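Local atomic coordinates of hypothetical protein TTHA1606 (Thermus thermophilus, PDB entry 2YYB), a protein that is of unknown function but belongs to the GTP cyclohydrolase I type 2/NIF3 family and probably binds divalent metal ions. Residues Val7-Ala12 and Glu226-Leu231; Ala113-Leu118 and Gly146-Met151; Leu221-Glu226 and Leu231-Leu236. All blocks are in the same frame, centred on the assembly; numbering follows the deposited sequence.

How the interactions relate
Interactions 1 and 3 both use helix 216-229, and their segments overlap at Glu226 and Leu231, whereas interaction 2 lies apart and touches neither. Their chemistry follows their place in the fold. Interaction 3, partly buried, sets the helix against edge strand 233-235 through small alanines under an indole, with a water at its rim. Interaction 1 is a surface contact made by the C-terminal end of the same helix, where two aromatic rings and an arginine meet. The Tyr9 hydroxyl joins these two contacts through His224. Interaction 2, also at the surface, joins the ends of two other helices mainly through Leu148 methyls set against Glu115 and Leu116, about 10 Å from interaction 3 at the nearest atoms.

Interaction 1: residues Val7-Ala12 and Glu226-Leu231; sequences VRYLDA and EARFGL
The phenol ring of Tyr9 receives the edge of Phe229 on one face, in an edge-to-face (T-shaped) aromatic pair whose planes stand at 89°. Atom CE2 of Phe229 leads, lying 3.8 Å from CD2 of Tyr9 and toward the rim of the face rather than over its centre. The ring centroids are 5.2 Å apart. Arg228 adds a second flat group. CE1 of Tyr9 lies over one face of its guanidinium, toward the rim of that group, and the two planes are 13° apart. The closest of these approaches, 3.3 Å, is between NE of Arg228 and CE1 of Tyr9. Further back along the same side chain, CG of Arg228 sits over the centre of a Phe229 face, so the arginine is packed against both rings.

The side-chain paths explain how consecutive residues reach one tyrosine. Arg228 runs extended from CG to NE, with CG opposite the backbone N (chi1 -178°), and carries its CD to 3.2 Å from the Tyr9 OH. Phe229 instead starts with CG beside its own backbone N, presenting its edge where Arg228 presents a plane. The polar end of Tyr9 has its partner in His224, one helical turn before Arg228; that hydrogen bond probably helps hold the hydroxyl in place, while the ring serves the aromatic contact.

The contact thus joins helix 3-13 to the C-terminal end of helix 216-229, two elements from opposite ends of the sequence. Deeper in the same seam Leu10 packs on Leu221 and Leu225, and it also touches Phe60 of strand 60-63, while Met1 lies against Phe229.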
ATOM      1  N   VAL A   7      25.220  23.305  -9.557  1.00 40.37           N
ATOM      2  CA  VAL A   7      24.214  22.327  -9.182  1.00 40.44           C
ATOM      3  C   VAL A   7      24.857  20.954  -8.918  1.00 42.56           C
ATOM      4  O   VAL A   7      24.499  20.270  -7.953  1.00 43.85           O
ATOM      5  CB  VAL A   7      23.109  22.205 -10.261  1.00 38.65           C
ATOM      6  CG1 VAL A   7      22.163  21.082  -9.909  1.00 35.65           C
ATOM      7  CG2 VAL A   7      22.329  23.510 -10.357  1.00 37.08           C
ATOM      8  N   ARG A   8      25.812  20.566  -9.758  1.00 41.70           N
ATOM      9  CA  ARG A   8      26.504  19.292  -9.598  1.00 42.60           C
ATOM     10  C   ARG A   8      27.247  19.262  -8.266  1.00 43.61           C
ATOM     11  O   ARG A   8      27.134  18.299  -7.499  1.00 43.46           O
ATOM     12  CB  ARG A   8      27.504  19.091 -10.733  1.00 43.91           C
ATOM     13  CG  ARG A   8      27.366  17.791 -11.500  1.00 46.06           C
ATOM     14  CD  ARG A   8      27.421  18.069 -12.988  1.00 49.38           C
ATOM     15  NE  ARG A   8      28.438  19.070 -13.307  1.00 52.26           N
ATOM     16  CZ  ARG A   8      28.459  19.787 -14.429  1.00 54.30           C
ATOM     17  NH1 ARG A   8      27.514  19.608 -15.349  1.00 54.98           N
ATOM     18  NH2 ARG A   8      29.412  20.696 -14.628  1.00 54.50           N
ATOM     19  N   TYR A   9      28.000  20.324  -7.988  1.00 43.36           N
ATOM     20  CA  TYR A   9      28.739  20.399  -6.740  1.00 44.18           C
ATOM     21  C   TYR A   9      27.791  20.265  -5.556  1.00 45.30           C
ATOM     22  O   TYR A   9      27.983  19.396  -4.702  1.00 46.83           O
ATOM     23  CB  TYR A   9      29.482  21.720  -6.622  1.00 43.47           C
ATOM     24  CG  TYR A   9      30.186  21.884  -5.289  1.00 45.24           C
ATOM     25  CD1 TYR A   9      31.346  21.145  -4.985  1.00 45.91           C
ATOM     26  CD2 TYR A   9      29.715  22.792  -4.334  1.00 43.82           C
ATOM     27  CE1 TYR A   9      32.023  21.317  -3.759  1.00 43.20           C
ATOM     28  CE2 TYR A   9      30.381  22.965  -3.114  1.00 43.89           C
ATOM     29  CZ  TYR A   9      31.533  22.227  -2.837  1.00 44.41           C
ATOM     30  OH  TYR A   9      32.193  22.417  -1.646  1.00 44.93           O
ATOM     31  N   LEU A  10      26.768  21.120  -5.506  1.00 44.45           N
ATOM     32  CA  LEU A  10      25.805  21.086  -4.407  1.00 43.09           C
ATOM     33  C   LEU A  10      25.165  19.722  -4.193  1.00 42.69           C
ATOM     34  O   LEU A  10      25.068  19.254  -3.061  1.00 42.44           O
ATOM     35  CB  LEU A  10      24.733  22.147  -4.613  1.00 42.17           C
ATOM     36  CG  LEU A  10      25.313  23.552  -4.435  1.00 41.93           C
ATOM     37  CD1 LEU A  10      24.236  24.606  -4.673  1.00 41.22           C
ATOM     38  CD2 LEU A  10      25.881  23.668  -3.030  1.00 41.16           C
ATOM     39  N   ASP A  11      24.734  19.076  -5.267  1.00 41.94           N
ATOM     40  CA  ASP A  11      24.130  17.763  -5.123  1.00 42.29           C
ATOM     41  C   ASP A  11      25.167  16.828  -4.493  1.00 43.92           C
ATOM     42  O   ASP A  11      24.838  15.946  -3.691  1.00 45.41           O
ATOM     43  CB  ASP A  11      23.699  17.225  -6.485  1.00 39.80           C
ATOM     44  CG  ASP A  11      22.570  18.036  -7.109  1.00 39.82           C
ATOM     45  OD1 ASP A  11      22.341  17.883  -8.320  1.00 36.33           O
ATOM     46  OD2 ASP A  11      21.902  18.817  -6.393  1.00 41.32           O
ATOM     47  N   ALA A  12      26.427  17.041  -4.848  1.00 44.47           N
ATOM     48  CA  ALA A  12      27.509  16.215  -4.332  1.00 45.75           C
ATOM     49  C   ALA A  12      27.785  16.509  -2.867  1.00 46.43           C
ATOM     50  O   ALA A  12      27.745  15.608  -2.023  1.00 47.53           O
ATOM     51  CB  ALA A  12      28.766  16.451  -5.144  1.00 46.89           C
ATOM     52  N   GLU A 226      30.999  30.855  -1.110  1.00 40.26           N
ATOM     53  CA  GLU A 226      31.795  32.062  -1.343  1.00 42.50           C
ATOM     54  C   GLU A 226      33.254  31.821  -0.999  1.00 44.43           C
ATOM     55  O   GLU A 226      34.151  32.502  -1.504  1.00 43.18           O
ATOM     56  CB  GLU A 226      31.302  33.228  -0.499  1.00 42.32           C
ATOM     57  CG  GLU A 226      32.157  34.476  -0.664  1.00 46.73           C
ATOM     58  CD  GLU A 226      31.572  35.684   0.049  1.00 51.09           C
ATOM     59  OE1 GLU A 226      31.816  36.824  -0.409  1.00 52.43           O
ATOM     60  OE2 GLU A 226      30.869  35.501   1.074  1.00 53.91           O
ATOM     61  N   ALA A 227      33.479  30.851  -0.119  1.00 45.64           N
ATOM     62  CA  ALA A 227      34.816  30.516   0.316  1.00 45.85           C
ATOM     63  C   ALA A 227      35.486  29.682  -0.740  1.00 46.39           C
ATOM     64  O   ALA A 227      36.681  29.797  -0.960  1.00 47.91           O
ATOM     65  CB  ALA A 227      34.763  29.741   1.632  1.00 45.11           C
ATOM     66  N   ARG A 228      34.707  28.852  -1.413  1.00 47.43           N
ATOM     67  CA  ARG A 228      35.270  27.964  -2.409  1.00 47.67           C
ATOM     68  C   ARG A 228      35.136  28.414  -3.863  1.00 48.81           C
ATOM     69  O   ARG A 228      35.814  27.872  -4.740  1.00 51.20           O
ATOM     70  CB  ARG A 228      34.650  26.584  -2.234  1.00 45.66           C
ATOM     71  CG  ARG A 228      35.178  25.541  -3.158  1.00 46.34           C
ATOM     72  CD  ARG A 228      34.252  24.356  -3.159  1.00 48.04           C
ATOM     73  NE  ARG A 228      34.564  23.416  -4.230  1.00 51.98           N
ATOM     74  CZ  ARG A 228      35.437  22.419  -4.130  1.00 52.53           C
ATOM     75  NH1 ARG A 228      36.097  22.215  -2.990  1.00 50.65           N
ATOM     76  NH2 ARG A 228      35.649  21.629  -5.176  1.00 52.06           N
ATOM     77  N   PHE A 229      34.286  29.401  -4.129  1.00 47.45           N
ATOM     78  CA  PHE A 229      34.090  29.863  -5.498  1.00 45.40           C
ATOM     79  C   PHE A 229      34.051  31.369  -5.607  1.00 45.18           C
ATOM     80  O   PHE A 229      33.863  31.912  -6.692  1.00 46.58           O
ATOM     81  CB  PHE A 229      32.788  29.308  -6.066  1.00 44.97           C
ATOM     82  CG  PHE A 229      32.754  27.816  -6.160  1.00 44.28           C
ATOM     83  CD1 PHE A 229      33.620  27.144  -7.004  1.00 42.76           C
ATOM     84  CD2 PHE A 229      31.836  27.084  -5.413  1.00 43.95           C
ATOM     85  CE1 PHE A 229      33.580  25.764  -7.110  1.00 43.68           C
ATOM     86  CE2 PHE A 229      31.788  25.704  -5.511  1.00 43.83           C
ATOM     87  CZ  PHE A 229      32.661  25.037  -6.362  1.00 44.43           C
ATOM     88  N   GLY A 230      34.201  32.051  -4.485  1.00 43.62           N
ATOM     89  CA  GLY A 230      34.188  33.497  -4.532  1.00 42.49           C
ATOM     90  C   GLY A 230      32.867  34.112  -4.944  1.00 42.54           C
ATOM     91  O   GLY A 230      32.818  35.298  -5.273  1.00 44.34           O
ATOM     92  N   LEU A 231      31.793  33.325  -4.947  1.00 42.32           N
ATOM     93  CA  LEU A 231      30.477  33.872  -5.293  1.00 40.55           C
ATOM     94  C   LEU A 231      29.996  34.739  -4.124  1.00 39.29           C
ATOM     95  O   LEU A 231      30.046  34.336  -2.970  1.00 38.14           O
ATOM     96  CB  LEU A 231      29.441  32.755  -5.544  1.00 38.23           C
ATOM     97  CG  LEU A 231      29.578  31.832  -6.767  1.00 39.78           C
ATOM     98  CD1 LEU A 231      28.576  30.690  -6.668  1.00 36.59           C
ATOM     99  CD2 LEU A 231      29.370  32.621  -8.068  1.00 36.80           C
TER

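Interaction 2: residues Ala113-Leu118 and Gly146-Met151; sequences ARELGL and GQLTGM
Leu148 reaches across to Glu115 and Leu116 with both of its methyl groups, and it is the central residue of this small contact. Its CG stands opposite the backbone N (chi1 -170°), which extends the side chain from its own backbone toward the facing segment. The branch at CG then divides the work. CD2 approaches the carbonyl O of Glu115 at 3.4 Å, and CD1 comes to 3.7 Å from that same O of Glu115. Both methyls also rest against CB of Glu115, so the leucine fork lies mainly on the backbone and CB of that residue.

Glu115 meets this fork crosswise, the two side chains running at about a right angle. Its CG lies beside the backbone N, and a second bend (chi2 -53°) folds the chain, leaving OE1 4.1 Å from CD1 of Leu148. The carboxylate therefore grazes the methyl without any polar partner across the contact. Leu116 contributes less. Its CB does not point at the other segment, but chi1 of -153° swings the branch round until CD1 lies 4.1 Å from CD2 of Leu148, a loose apolar touch. The backbone carbonyl of Leu116 turns to Arg144 of helix 141-147, whose guanidinium donates a hydrogen bond to it, a polar tie next to the methyl packing.

Each segment begins in the last turn of a helix, 108-114 or 141-147, and leaves helical geometry at the very residue that makes contact, Glu115 or Leu148. Gly117 and Gly150, two residues further on, both take positive phi. The arrangement is a packing of two helix C-terminal exits at the protein surface, away from the predicted metal-binding residues.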
ATOM      1  N   ALA A 113      24.336  23.980  16.806  1.00 49.96           N
ATOM      2  CA  ALA A 113      24.941  23.385  17.994  1.00 51.72           C
ATOM      3  C   ALA A 113      26.196  24.171  18.366  1.00 53.29           C
ATOM      4  O   ALA A 113      26.316  24.732  19.463  1.00 52.84           O
ATOM      5  CB  ALA A 113      25.304  21.936  17.723  1.00 50.13           C
ATOM      6  N   ARG A 114      27.135  24.212  17.432  1.00 54.59           N
ATOM      7  CA  ARG A 114      28.375  24.925  17.656  1.00 55.78           C
ATOM      8  C   ARG A 114      28.112  26.349  18.142  1.00 57.05           C
ATOM      9  O   ARG A 114      28.642  26.764  19.166  1.00 57.33           O
ATOM     10  CB  ARG A 114      29.202  24.933  16.372  1.00 54.33           C
ATOM     11  CG  ARG A 114      29.533  23.534  15.878  1.00 54.42           C
ATOM     12  CD  ARG A 114      30.499  23.580  14.718  1.00 54.77           C
ATOM     13  NE  ARG A 114      31.057  22.267  14.419  1.00 56.93           N
ATOM     14  CZ  ARG A 114      30.363  21.254  13.913  1.00 58.59           C
ATOM     15  NH1 ARG A 114      29.075  21.412  13.650  1.00 62.12           N
ATOM     16  NH2 ARG A 114      30.949  20.084  13.672  1.00 58.28           N
ATOM     17  N   GLU A 115      27.278  27.098  17.432  1.00 59.28           N
ATOM     18  CA  GLU A 115      27.011  28.465  17.852  1.00 61.57           C
ATOM     19  C   GLU A 115      26.316  28.503  19.199  1.00 61.36           C
ATOM     20  O   GLU A 115      25.897  29.561  19.668  1.00 62.37           O
ATOM     21  CB  GLU A 115      26.177  29.210  16.799  1.00 63.83           C
ATOM     22  CG  GLU A 115      27.023  29.809  15.656  1.00 68.28           C
ATOM     23  CD  GLU A 115      28.168  30.698  16.162  1.00 70.70           C
ATOM     24  OE1 GLU A 115      27.887  31.758  16.778  1.00 72.25           O
ATOM     25  OE2 GLU A 115      29.352  30.335  15.953  1.00 71.34           O
ATOM     26  N   LEU A 116      26.211  27.347  19.837  1.00 60.33           N
ATOM     27  CA  LEU A 116      25.546  27.276  21.121  1.00 58.91           C
ATOM     28  C   LEU A 116      26.537  26.871  22.200  1.00 59.62           C
ATOM     29  O   LEU A 116      26.539  27.431  23.305  1.00 59.70           O
ATOM     30  CB  LEU A 116      24.401  26.277  21.037  1.00 57.31           C
ATOM     31  CG  LEU A 116      23.250  26.524  21.997  1.00 55.67           C
ATOM     32  CD1 LEU A 116      22.831  27.979  21.915  1.00 56.35           C
ATOM     33  CD2 LEU A 116      22.106  25.609  21.640  1.00 53.99           C
ATOM     34  N   GLY A 117      27.389  25.904  21.872  1.00 58.60           N
ATOM     35  CA  GLY A 117      28.381  25.458  22.823  1.00 57.31           C
ATOM     36  C   GLY A 117      28.632  23.978  22.708  1.00 57.26           C
ATOM     37  O   GLY A 117      29.770  23.535  22.806  1.00 57.06           O
ATOM     38  N   LEU A 118      27.568  23.214  22.489  1.00 57.52           N
ATOM     39  CA  LEU A 118      27.672  21.764  22.378  1.00 57.84           C
ATOM     40  C   LEU A 118      29.016  21.272  21.860  1.00 58.23           C
ATOM     41  O   LEU A 118      29.585  21.843  20.927  1.00 58.40           O
ATOM     42  CB  LEU A 118      26.562  21.209  21.484  1.00 57.85           C
ATOM     43  CG  LEU A 118      25.110  21.423  21.915  1.00 57.63           C
ATOM     44  CD1 LEU A 118      25.008  21.294  23.426  1.00 57.72           C
ATOM     45  CD2 LEU A 118      24.636  22.779  21.459  1.00 56.97           C
ATOM     46  N   GLY A 146      17.872  32.926  22.621  1.00 61.27           N
ATOM     47  CA  GLY A 146      17.253  34.219  22.415  1.00 62.69           C
ATOM     48  C   GLY A 146      18.148  35.295  21.821  1.00 64.15           C
ATOM     49  O   GLY A 146      17.705  36.073  20.976  1.00 64.46           O
ATOM     50  N   GLN A 147      19.401  35.366  22.252  1.00 65.24           N
ATOM     51  CA  GLN A 147      20.280  36.393  21.708  1.00 66.22           C
ATOM     52  C   GLN A 147      20.883  35.917  20.392  1.00 64.80           C
ATOM     53  O   GLN A 147      21.349  36.712  19.579  1.00 64.87           O
ATOM     54  CB  GLN A 147      21.373  36.797  22.730  1.00 67.72           C
ATOM     55  CG  GLN A 147      22.318  35.697  23.222  1.00 70.05           C
ATOM     56  CD  GLN A 147      23.357  35.287  22.187  1.00 72.26           C
ATOM     57  OE1 GLN A 147      23.827  36.118  21.401  1.00 73.53           O
ATOM     58  NE2 GLN A 147      23.735  34.005  22.195  1.00 71.82           N
ATOM     59  N   LEU A 148      20.849  34.612  20.176  1.00 63.24           N
ATOM     60  CA  LEU A 148      21.372  34.033  18.949  1.00 61.80           C
ATOM     61  C   LEU A 148      20.209  33.946  17.960  1.00 61.29           C
ATOM     62  O   LEU A 148      20.335  33.348  16.902  1.00 61.99           O
ATOM     63  CB  LEU A 148      21.897  32.633  19.241  1.00 61.36           C
ATOM     64  CG  LEU A 148      22.703  31.869  18.203  1.00 61.17           C
ATOM     65  CD1 LEU A 148      24.110  32.420  18.149  1.00 61.21           C
ATOM     66  CD2 LEU A 148      22.753  30.409  18.596  1.00 61.46           C
ATOM     67  N   THR A 149      19.082  34.565  18.311  1.00 60.10           N
ATOM     68  CA  THR A 149      17.871  34.509  17.491  1.00 57.34           C
ATOM     69  C   THR A 149      17.088  35.813  17.502  1.00 56.90           C
ATOM     70  O   THR A 149      16.254  36.048  16.628  1.00 56.15           O
ATOM     71  CB  THR A 149      16.942  33.375  18.006  1.00 56.39           C
ATOM     72  OG1 THR A 149      16.770  32.404  16.976  1.00 55.19           O
ATOM     73  CG2 THR A 149      15.584  33.911  18.443  1.00 53.07           C
ATOM     74  N   GLY A 150      17.354  36.647  18.502  1.00 56.21           N
ATOM     75  CA  GLY A 150      16.664  37.915  18.618  1.00 56.41           C
ATOM     76  C   GLY A 150      15.290  37.736  19.234  1.00 56.84           C
ATOM     77  O   GLY A 150      14.545  38.698  19.440  1.00 56.48           O
ATOM     78  N   MET A 151      14.956  36.496  19.560  1.00 58.17           N
ATOM     79  CA  MET A 151      13.648  36.205  20.136  1.00 58.64           C
ATOM     80  C   MET A 151      13.721  35.217  21.315  1.00 56.51           C
ATOM     81  O   MET A 151      14.370  34.177  21.226  1.00 56.52           O
ATOM     82  CB  MET A 151      12.739  35.664  19.024  1.00 61.60           C
ATOM     83  CG  MET A 151      11.285  35.525  19.401  1.00 65.99           C
ATOM     84  SD  MET A 151      10.553  37.080  19.922  1.00 71.54           S
ATOM     85  CE  MET A 151      10.339  36.772  21.711  1.00 70.40           C
TER

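Interaction 3: residues Leu221-Glu226 and Leu231-Leu236; sequences LAAHLE and LPWVFL
Helix 221-226 and strand 233-235 run almost antiparallel, their directions 168° apart and their axes 8.9 Å from each other. Trp233 carries the contact. Its CG occupies the crowded position between backbone N and carbonyl carbon (chi1 67°), which brings the indole against the helix. One indole face then receives the CB of Ala222 in a CH-pi contact, 3.7 Å from the centroid of the five-membered ring of Trp233. The backbone N of Ala223 lies over that same face, also toward its rim.

Glu226 works from the edge. Extended beyond CG, it brings OE2 near the indole plane, 3.2 Å from Trp233 NE1, with the carboxylate turned 83° to the ring. Its other oxygen accepts a hydrogen bond from a water, which in turn accepts one from the backbone N of Trp233. One carboxylate is thus linked through water to the start of the strand. The aliphatic part of Glu226 passes by the carbonyl O of Leu231.

Strand 233-235 forms an edge of the five-stranded sheet within this chain, hydrogen-bonded through Val234 to Val39 and Ala41 of parallel strand 39-42. The helix packs on these two strands, Ala222 also touching Ala41, while just past the strand Leu236 meets Ile49, Lys52 and Ala53 of helix 47-55.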
ATOM      1  N   LEU A 221      25.650  27.370   4.043  1.00 44.05           N
ATOM      2  CA  LEU A 221      25.807  26.944   2.649  1.00 43.21           C
ATOM      3  C   LEU A 221      26.296  28.074   1.737  1.00 42.25           C
ATOM      4  O   LEU A 221      27.261  27.902   1.005  1.00 43.12           O
ATOM      5  CB  LEU A 221      24.482  26.411   2.097  1.00 43.18           C
ATOM      6  CG  LEU A 221      24.451  25.092   1.314  1.00 44.63           C
ATOM      7  CD1 LEU A 221      23.176  25.056   0.468  1.00 44.57           C
ATOM      8  CD2 LEU A 221      25.673  24.950   0.429  1.00 45.70           C
ATOM      9  N   ALA A 222      25.633  29.227   1.770  1.00 41.17           N
ATOM     10  CA  ALA A 222      26.036  30.342   0.917  1.00 41.37           C
ATOM     11  C   ALA A 222      27.460  30.792   1.218  1.00 42.73           C
ATOM     12  O   ALA A 222      28.219  31.069   0.298  1.00 44.07           O
ATOM     13  CB  ALA A 222      25.072  31.513   1.072  1.00 38.58           C
ATOM     14  N   ALA A 223      27.815  30.854   2.503  1.00 43.50           N
ATOM     15  CA  ALA A 223      29.152  31.267   2.942  1.00 43.18           C
ATOM     16  C   ALA A 223      30.211  30.276   2.477  1.00 43.29           C
ATOM     17  O   ALA A 223      31.359  30.646   2.190  1.00 43.03           O
ATOM     18  CB  ALA A 223      29.191  31.380   4.448  1.00 43.15           C
ATOM     19  N   HIS A 224      29.817  29.011   2.425  1.00 42.00           N
ATOM     20  CA  HIS A 224      30.700  27.948   1.979  1.00 41.19           C
ATOM     21  C   HIS A 224      31.013  28.174   0.511  1.00 41.40           C
ATOM     22  O   HIS A 224      32.172  28.157   0.111  1.00 42.88           O
ATOM     23  CB  HIS A 224      30.015  26.604   2.169  1.00 41.35           C
ATOM     24  CG  HIS A 224      30.784  25.443   1.628  1.00 43.08           C
ATOM     25  ND1 HIS A 224      32.078  25.164   2.003  1.00 44.95           N
ATOM     26  CD2 HIS A 224      30.412  24.441   0.796  1.00 44.10           C
ATOM     27  CE1 HIS A 224      32.471  24.040   1.430  1.00 45.08           C
ATOM     28  NE2 HIS A 224      31.478  23.581   0.692  1.00 44.38           N
ATOM     29  N   LEU A 225      29.980  28.415  -0.290  1.00 40.65           N
ATOM     30  CA  LEU A 225      30.188  28.624  -1.713  1.00 40.00           C
ATOM     31  C   LEU A 225      31.021  29.868  -1.996  1.00 39.74           C
ATOM     32  O   LEU A 225      31.685  29.932  -3.013  1.00 41.30           O
ATOM     33  CB  LEU A 225      28.852  28.702  -2.461  1.00 37.61           C
ATOM     34  CG  LEU A 225      27.912  27.491  -2.418  1.00 36.95           C
ATOM     35  CD1 LEU A 225      26.574  27.875  -3.042  1.00 35.87           C
ATOM     36  CD2 LEU A 225      28.519  26.307  -3.144  1.00 35.26           C
ATOM     37  N   GLU A 226      30.999  30.855  -1.110  1.00 40.26           N
ATOM     38  CA  GLU A 226      31.795  32.062  -1.343  1.00 42.50           C
ATOM     39  C   GLU A 226      33.254  31.821  -0.999  1.00 44.43           C
ATOM     40  O   GLU A 226      34.151  32.502  -1.504  1.00 43.18           O
ATOM     41  CB  GLU A 226      31.302  33.228  -0.499  1.00 42.32           C
ATOM     42  CG  GLU A 226      32.157  34.476  -0.664  1.00 46.73           C
ATOM     43  CD  GLU A 226      31.572  35.684   0.049  1.00 51.09           C
ATOM     44  OE1 GLU A 226      31.816  36.824  -0.409  1.00 52.43           O
ATOM     45  OE2 GLU A 226      30.869  35.501   1.074  1.00 53.91           O
ATOM     46  N   LEU A 231      31.793  33.325  -4.947  1.00 42.32           N
ATOM     47  CA  LEU A 231      30.477  33.872  -5.293  1.00 40.55           C
ATOM     48  C   LEU A 231      29.996  34.739  -4.124  1.00 39.29           C
ATOM     49  O   LEU A 231      30.046  34.336  -2.970  1.00 38.14           O
ATOM     50  CB  LEU A 231      29.441  32.755  -5.544  1.00 38.23           C
ATOM     51  CG  LEU A 231      29.578  31.832  -6.767  1.00 39.78           C
ATOM     52  CD1 LEU A 231      28.576  30.690  -6.668  1.00 36.59           C
ATOM     53  CD2 LEU A 231      29.370  32.621  -8.068  1.00 36.80           C
ATOM     54  N   PRO A 232      29.590  35.970  -4.407  1.00 38.78           N
ATOM     55  CA  PRO A 232      29.109  36.808  -3.313  1.00 39.77           C
ATOM     56  C   PRO A 232      27.676  36.351  -3.000  1.00 41.35           C
ATOM     57  O   PRO A 232      27.021  35.722  -3.843  1.00 40.83           O
ATOM     58  CB  PRO A 232      29.145  38.204  -3.915  1.00 37.96           C
ATOM     59  CG  PRO A 232      28.875  37.942  -5.377  1.00 37.69           C
ATOM     60  CD  PRO A 232      29.749  36.751  -5.643  1.00 38.05           C
ATOM     61  N   TRP A 233      27.185  36.643  -1.799  1.00 42.12           N
ATOM     62  CA  TRP A 233      25.827  36.242  -1.470  1.00 42.34           C
ATOM     63  C   TRP A 233      25.127  37.226  -0.556  1.00 41.28           C
ATOM     64  O   TRP A 233      25.762  38.065   0.073  1.00 41.85           O
ATOM     65  CB  TRP A 233      25.803  34.837  -0.848  1.00 43.36           C
ATOM     66  CG  TRP A 233      26.451  34.720   0.505  1.00 45.81           C
ATOM     67  CD1 TRP A 233      27.784  34.635   0.765  1.00 46.27           C
ATOM     68  CD2 TRP A 233      25.790  34.692   1.785  1.00 45.73           C
ATOM     69  NE1 TRP A 233      28.000  34.555   2.123  1.00 47.01           N
ATOM     70  CE2 TRP A 233      26.795  34.592   2.773  1.00 45.84           C
ATOM     71  CE3 TRP A 233      24.448  34.742   2.191  1.00 44.93           C
ATOM     72  CZ2 TRP A 233      26.503  34.543   4.148  1.00 46.39           C
ATOM     73  CZ3 TRP A 233      24.155  34.692   3.568  1.00 45.90           C
ATOM     74  CH2 TRP A 233      25.183  34.594   4.525  1.00 45.17           C
ATOM     75  N   VAL A 234      23.805  37.128  -0.516  1.00 40.44           N
ATOM     76  CA  VAL A 234      22.982  37.981   0.323  1.00 39.54           C
ATOM     77  C   VAL A 234      21.911  37.121   0.998  1.00 39.03           C
ATOM     78  O   VAL A 234      21.472  36.125   0.434  1.00 38.35           O
ATOM     79  CB  VAL A 234      22.298  39.069  -0.512  1.00 38.76           C
ATOM     80  CG1 VAL A 234      21.484  38.435  -1.622  1.00 39.46           C
ATOM     81  CG2 VAL A 234      21.407  39.909   0.371  1.00 40.21           C
ATOM     82  N   PHE A 235      21.510  37.483   2.213  1.00 39.07           N
ATOM     83  CA  PHE A 235      20.474  36.727   2.907  1.00 38.22           C
ATOM     84  C   PHE A 235      19.156  37.470   2.750  1.00 37.33           C
ATOM     85  O   PHE A 235      19.059  38.657   3.052  1.00 35.39           O
ATOM     86  CB  PHE A 235      20.791  36.559   4.398  1.00 36.32           C
ATOM     87  CG  PHE A 235      19.688  35.875   5.182  1.00 35.76           C
ATOM     88  CD1 PHE A 235      19.416  34.523   5.004  1.00 35.60           C
ATOM     89  CD2 PHE A 235      18.913  36.589   6.095  1.00 35.71           C
ATOM     90  CE1 PHE A 235      18.388  33.892   5.728  1.00 33.98           C
ATOM     91  CE2 PHE A 235      17.884  35.968   6.819  1.00 33.31           C
ATOM     92  CZ  PHE A 235      17.623  34.623   6.636  1.00 32.95           C
ATOM     93  N   LEU A 236      18.152  36.750   2.255  1.00 37.68           N
ATOM     94  CA  LEU A 236      16.819  37.298   2.038  1.00 38.77           C
ATOM     95  C   LEU A 236      15.980  36.917   3.249  1.00 39.58           C
ATOM     96  O   LEU A 236      15.661  35.750   3.444  1.00 40.48           O
ATOM     97  CB  LEU A 236      16.240  36.733   0.735  1.00 36.35           C
ATOM     98  CG  LEU A 236      17.142  37.033  -0.472  1.00 35.35           C
ATOM     99  CD1 LEU A 236      16.556  36.464  -1.718  1.00 34.28           C
ATOM    100  CD2 LEU A 236      17.323  38.526  -0.629  1.00 33.77           C
TER
HETATM  101  O   HOH W   1      29.064  38.185   0.150  1.00 22.16           O